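Local coordinates for protein tyrosine--tRNA ligase (Pyrococcus horikoshii, PDB 2CYC) that probably attaches tyrosine to its cognate tRNA in two steps, activating the amino acid with ATP before transfer to the acceptor end, at residues A[132-145]-A[195-207]. Residues are numbered along the deposited sequence; the frame is centred on the assembly and turned at random.
Sequences QTVIDISKNVTLSR and VIAIEVAQKLRYH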
loop_
_atom_site.group_PDB
_atom_site.type_symbol
_atom_site.label_atom_id
_atom_site.label_comp_id
_atom_site.label_asym_id
_atom_site.label_seq_id
_atom_site.Cartn_x
_atom_site.Cartn_y
_atom_site.Cartn_z
ATOM N N GLN A 132 3.746 7.504 -5.329
ATOM C CA GLN A 132 4.915 7.881 -4.558
ATOM C C GLN A 132 4.395 8.657 -3.345
ATOM O O GLN A 132 4.945 8.575 -2.248
ATOM C CB GLN A 132 5.848 8.748 -5.390
ATOM C CG GLN A 132 7.075 9.242 -4.616
ATOM C CD GLN A 132 8.102 9.909 -5.510
ATOM O OE1 GLN A 132 7.753 10.660 -6.423
ATOM N NE2 GLN A 132 9.378 9.648 -5.245
ATOM N N THR A 133 3.313 9.397 -3.549
ATOM C CA THR A 133 2.712 10.164 -2.467
ATOM C C THR A 133 1.924 9.238 -1.532
ATOM O O THR A 133 1.819 9.503 -0.338
ATOM C CB THR A 133 1.862 11.328 -3.040
ATOM O OG1 THR A 133 2.739 12.435 -3.293
ATOM C CG2 THR A 133 0.754 11.760 -2.082
ATOM N N VAL A 134 1.388 8.140 -2.054
ATOM C CA VAL A 134 0.701 7.193 -1.176
ATOM C C VAL A 134 1.773 6.686 -0.193
ATOM O O VAL A 134 1.529 6.566 1.013
ATOM C CB VAL A 134 0.124 5.978 -1.946
ATOM C CG1 VAL A 134 -0.237 4.874 -0.956
ATOM C CG2 VAL A 134 -1.137 6.392 -2.741
ATOM N N ILE A 135 2.964 6.404 -0.723
ATOM C CA ILE A 135 4.079 5.926 0.096
ATOM C C ILE A 135 4.516 7.003 1.098
ATOM O O ILE A 135 4.686 6.729 2.283
ATOM C CB ILE A 135 5.320 5.570 -0.763
ATOM C CG1 ILE A 135 4.999 4.417 -1.717
ATOM C CG2 ILE A 135 6.492 5.194 0.143
ATOM C CD1 ILE A 135 4.559 3.163 -1.023
ATOM N N ASP A 136 4.705 8.222 0.601
ATOM C CA ASP A 136 5.136 9.342 1.434
ATOM C C ASP A 136 4.220 9.511 2.644
ATOM O O ASP A 136 4.678 9.698 3.775
ATOM C CB ASP A 136 5.149 10.626 0.599
ATOM C CG ASP A 136 5.753 11.802 1.344
ATOM O OD1 ASP A 136 6.670 11.581 2.168
ATOM O OD2 ASP A 136 5.320 12.946 1.088
ATOM N N ILE A 137 2.919 9.458 2.391
ATOM C CA ILE A 137 1.930 9.571 3.445
ATOM C C ILE A 137 2.031 8.358 4.382
ATOM O O ILE A 137 2.027 8.499 5.608
ATOM C CB ILE A 137 0.516 9.622 2.836
ATOM C CG1 ILE A 137 0.300 10.972 2.150
ATOM C CG2 ILE A 137 -0.537 9.348 3.909
ATOM C CD1 ILE A 137 -0.844 10.959 1.111
ATOM N N SER A 138 2.128 7.169 3.796
ATOM C CA SER A 138 2.195 5.942 4.580
ATOM C C SER A 138 3.376 5.886 5.536
ATOM O O SER A 138 3.340 5.152 6.523
ATOM C CB SER A 138 2.206 4.735 3.651
ATOM O OG SER A 138 0.966 4.647 2.978
ATOM N N LYS A 139 4.419 6.655 5.239
ATOM C CA LYS A 139 5.591 6.720 6.106
ATOM C C LYS A 139 5.266 7.496 7.384
ATOM O O LYS A 139 5.971 7.367 8.382
ATOM C CB LYS A 139 6.748 7.441 5.415
ATOM C CG LYS A 139 7.555 6.623 4.442
ATOM C CD LYS A 139 8.599 7.518 3.788
ATOM C CE LYS A 139 9.967 6.872 3.767
ATOM N NZ LYS A 139 10.502 6.623 5.130
ATOM N N ASN A 140 4.200 8.297 7.354
ATOM C CA ASN A 140 3.828 9.110 8.517
ATOM C C ASN A 140 2.600 8.626 9.260
ATOM O O ASN A 140 2.047 9.357 10.075
ATOM C CB ASN A 140 3.593 10.563 8.095
ATOM C CG ASN A 140 4.831 11.197 7.503
ATOM O OD1 ASN A 140 5.025 11.200 6.286
ATOM N ND2 ASN A 140 5.689 11.724 8.362
ATOM N N VAL A 141 2.171 7.404 8.967
ATOM C CA VAL A 141 0.996 6.831 9.600
ATOM C C VAL A 141 1.316 5.400 10.029
ATOM O O VAL A 141 1.892 4.630 9.264
ATOM C CB VAL A 141 -0.203 6.796 8.618
ATOM C CG1 VAL A 141 -1.452 6.312 9.343
ATOM C CG2 VAL A 141 -0.429 8.171 8.007
ATOM N N THR A 142 0.938 5.042 11.246
ATOM C CA THR A 142 1.206 3.698 11.729
ATOM C C THR A 142 0.189 2.705 11.208
ATOM O O THR A 142 -0.934 3.065 10.846
ATOM C CB THR A 142 1.168 3.630 13.258
ATOM O OG1 THR A 142 -0.158 3.929 13.709
ATOM C CG2 THR A 142 2.163 4.626 13.864
ATOM N N LEU A 143 0.597 1.445 11.173
ATOM C CA LEU A 143 -0.275 0.371 10.738
ATOM C C LEU A 143 -1.521 0.376 11.617
ATOM O O LEU A 143 -2.647 0.282 11.126
ATOM C CB LEU A 143 0.452 -0.973 10.877
ATOM C CG LEU A 143 -0.389 -2.239 10.728
ATOM C CD1 LEU A 143 -1.088 -2.244 9.367
ATOM C CD2 LEU A 143 0.509 -3.460 10.881
ATOM N N SER A 144 -1.313 0.498 12.924
ATOM C CA SER A 144 -2.422 0.499 13.876
ATOM C C SER A 144 -3.415 1.611 13.553
ATOM O O SER A 144 -4.624 1.420 13.647
ATOM C CB SER A 144 -1.895 0.672 15.308
ATOM O OG SER A 144 -1.328 1.955 15.491
ATOM N N ARG A 145 -2.896 2.772 13.171
ATOM C CA ARG A 145 -3.741 3.904 12.827
ATOM C C ARG A 145 -4.564 3.568 11.573
ATOM O O ARG A 145 -5.763 3.816 11.525
ATOM C CB ARG A 145 -2.865 5.141 12.594
ATOM C CG ARG A 145 -3.631 6.426 12.399
ATOM C CD ARG A 145 -4.561 6.708 13.575
ATOM N NE ARG A 145 -5.331 7.941 13.400
ATOM C CZ ARG A 145 -4.837 9.171 13.535
ATOM N NH1 ARG A 145 -3.557 9.354 13.853
ATOM N NH2 ARG A 145 -5.625 10.221 13.347
ATOM N N VAL A 195 -8.909 13.485 9.409
ATOM C CA VAL A 195 -8.109 13.808 10.588
ATOM C C VAL A 195 -6.644 13.416 10.298
ATOM O O VAL A 195 -5.713 14.115 10.687
ATOM C CB VAL A 195 -8.620 13.054 11.848
ATOM C CG1 VAL A 195 -7.692 13.319 13.042
ATOM C CG2 VAL A 195 -10.034 13.507 12.177
ATOM N N ILE A 196 -6.447 12.302 9.601
ATOM C CA ILE A 196 -5.101 11.859 9.250
ATOM C C ILE A 196 -4.510 12.840 8.224
ATOM O O ILE A 196 -3.363 13.264 8.341
ATOM C CB ILE A 196 -5.126 10.434 8.662
ATOM C CG1 ILE A 196 -5.538 9.428 9.750
ATOM C CG2 ILE A 196 -3.757 10.084 8.105
ATOM C CD1 ILE A 196 -5.891 8.038 9.223
ATOM N N ALA A 197 -5.311 13.212 7.233
ATOM C CA ALA A 197 -4.867 14.151 6.213
ATOM C C ALA A 197 -4.354 15.442 6.862
ATOM O O ALA A 197 -3.311 15.967 6.489
ATOM C CB ALA A 197 -6.016 14.465 5.264
ATOM N N ILE A 198 -5.094 15.950 7.838
ATOM C CA ILE A 198 -4.701 17.171 8.511
ATOM C C ILE A 198 -3.412 16.973 9.300
ATOM O O ILE A 198 -2.552 17.851 9.301
ATOM C CB ILE A 198 -5.846 17.674 9.414
ATOM C CG1 ILE A 198 -6.980 18.196 8.526
ATOM C CG2 ILE A 198 -5.362 18.768 10.340
ATOM C CD1 ILE A 198 -8.300 18.436 9.261
ATOM N N GLU A 199 -3.268 15.816 9.946
ATOM C CA GLU A 199 -2.055 15.492 10.711
ATOM C C GLU A 199 -0.773 15.397 9.858
ATOM O O GLU A 199 0.291 15.849 10.282
ATOM C CB GLU A 199 -2.229 14.157 11.447
ATOM C CG GLU A 199 -2.867 14.252 12.826
ATOM C CD GLU A 199 -3.219 12.884 13.398
ATOM O OE1 GLU A 199 -2.450 11.922 13.171
ATOM O OE2 GLU A 199 -4.261 12.774 14.085
ATOM N N VAL A 200 -0.866 14.811 8.665
ATOM C CA VAL A 200 0.321 14.657 7.822
ATOM C C VAL A 200 0.556 15.761 6.792
ATOM O O VAL A 200 1.608 15.785 6.149
ATOM C CB VAL A 200 0.284 13.311 7.042
ATOM C CG1 VAL A 200 0.060 12.135 8.015
ATOM C CG2 VAL A 200 -0.822 13.358 5.967
ATOM N N ALA A 201 -0.409 16.665 6.633
ATOM C CA ALA A 201 -0.306 17.721 5.616
ATOM C C ALA A 201 1.038 18.430 5.484
ATOM O O ALA A 201 1.583 18.552 4.384
ATOM C CB ALA A 201 -1.402 18.768 5.831
ATOM N N GLN A 202 1.562 18.915 6.602
ATOM C CA GLN A 202 2.806 19.652 6.576
ATOM C C GLN A 202 4.066 18.805 6.561
ATOM O O GLN A 202 5.171 19.336 6.494
ATOM C CB GLN A 202 2.817 20.641 7.739
ATOM C CG GLN A 202 1.683 21.659 7.621
ATOM C CD GLN A 202 1.687 22.699 8.726
ATOM O OE1 GLN A 202 1.432 23.874 8.477
ATOM N NE2 GLN A 202 1.960 22.273 9.947
ATOM N N LYS A 203 3.900 17.486 6.597
ATOM C CA LYS A 203 5.045 16.581 6.564
ATOM C C LYS A 203 5.286 16.018 5.165
ATOM O O LYS A 203 6.314 15.386 4.918
ATOM C CB LYS A 203 4.822 15.411 7.516
ATOM C CG LYS A 203 4.457 15.825 8.927
ATOM C CD LYS A 203 4.276 14.601 9.808
ATOM C CE LYS A 203 3.805 14.988 11.198
ATOM N NZ LYS A 203 3.711 13.793 12.074
ATOM N N LEU A 204 4.332 16.235 4.260
ATOM C CA LEU A 204 4.419 15.723 2.885
ATOM C C LEU A 204 5.519 16.349 2.038
ATOM O O LEU A 204 5.719 17.568 2.047
ATOM C CB LEU A 204 3.070 15.898 2.190
ATOM C CG LEU A 204 2.150 14.680 2.252
ATOM C CD1 LEU A 204 2.178 14.029 3.622
ATOM C CD2 LEU A 204 0.764 15.098 1.867
ATOM N N ARG A 205 6.220 15.509 1.288
ATOM C CA ARG A 205 7.312 15.985 0.455
ATOM C C ARG A 205 6.959 16.195 -1.012
ATOM O O ARG A 205 7.440 17.135 -1.631
ATOM C CB ARG A 205 8.505 15.027 0.529
ATOM C CG ARG A 205 9.789 15.659 0.022
ATOM C CD ARG A 205 10.842 14.624 -0.355
ATOM N NE ARG A 205 12.195 15.169 -0.279
ATOM C CZ ARG A 205 12.809 15.483 0.861
ATOM N NH1 ARG A 205 12.190 15.304 2.022
ATOM N NH2 ARG A 205 14.042 15.973 0.844
ATOM N N TYR A 206 6.123 15.333 -1.580
ATOM C CA TYR A 206 5.803 15.465 -2.998
ATOM C C TYR A 206 4.522 16.208 -3.324
ATOM O O TYR A 206 4.461 16.942 -4.317
ATOM C CB TYR A 206 5.799 14.083 -3.650
ATOM C CG TYR A 206 7.092 13.346 -3.395
ATOM C CD1 TYR A 206 7.203 12.447 -2.341
ATOM C CD2 TYR A 206 8.228 13.599 -4.173
ATOM C CE1 TYR A 206 8.407 11.813 -2.056
ATOM C CE2 TYR A 206 9.448 12.971 -3.895
ATOM C CZ TYR A 206 9.527 12.081 -2.835
ATOM O OH TYR A 206 10.718 11.458 -2.554
ATOM N N HIS A 207 3.492 16.029 -2.506
ATOM C CA HIS A 207 2.260 16.750 -2.773
ATOM C C HIS A 207 1.685 17.570 -1.628
ATOM O O HIS A 207 0.497 17.497 -1.326
ATOM C CB HIS A 207 1.200 15.812 -3.357
ATOM C CG HIS A 207 1.521 15.365 -4.749
ATOM N ND1 HIS A 207 2.291 14.253 -5.014
ATOM C CD2 HIS A 207 1.267 15.941 -5.948
ATOM C CE1 HIS A 207 2.499 14.163 -6.317
ATOM N NE2 HIS A 207 1.889 15.177 -6.906
HETATM O O HOH W 1 3.660 13.791 -0.715
HETATM O O HOH W 2 7.045 12.771 4.666
HETATM O O HOH W 3 1.760 12.191 10.940
HETATM O O HOH W 4 -0.972 9.849 11.478
#
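With CG of Arg145 trans to the main-chain N (chi1 -173°) and a bend further along the chain, the guanidinium reaches Glu199, whose chain runs extended beyond CG. The grip is end-on: NH1 of Arg145 lies 2.9 Å from OE1 of Glu199, on its syn lone pair, while NH2 meets OE2 from above the carboxylate plane, in a salt bridge. CG1 of Ile196 covers one guanidinium face. A leucine in place of Arg145 would probably leave the Glu199 carboxylate without its charged mate and Ile196 without that flat cover. Next along, CG2 of Val141 packs on CG2 of Ile196 (3.8 Å) and CG1 of Val200, and CG1 of Ile137 on CD1 of Leu204.

At the other end, the Asp136 carboxylate receives the backbone: N of Arg205 donates to the syn lone pair of OD2 at 2.7 Å, nearly straight (168°). Water 1 donates to the same OD2 and accepts from His207 N. OG1 of Thr133 shares a 2.5 Å hydrogen bond with ND1 of His207, in the imidazole plane. The Gln132 amide stacks over the Tyr206 ring, planes 13° apart, with CD of Gln132 3.6 Å above the plane of the Tyr206 ring, over its centre.

Helix 128-138, the turn after it and the start of helix 143-148 thus pack on helix 191-200 and its outgoing loop, against helix 164-178, which bears Tyr168, Gln172 and Asp175 of the tyrosine pocket, and against the second subunit, within the nucleotide-binding (Rossmann-like) catalytic domain of class I synthetases.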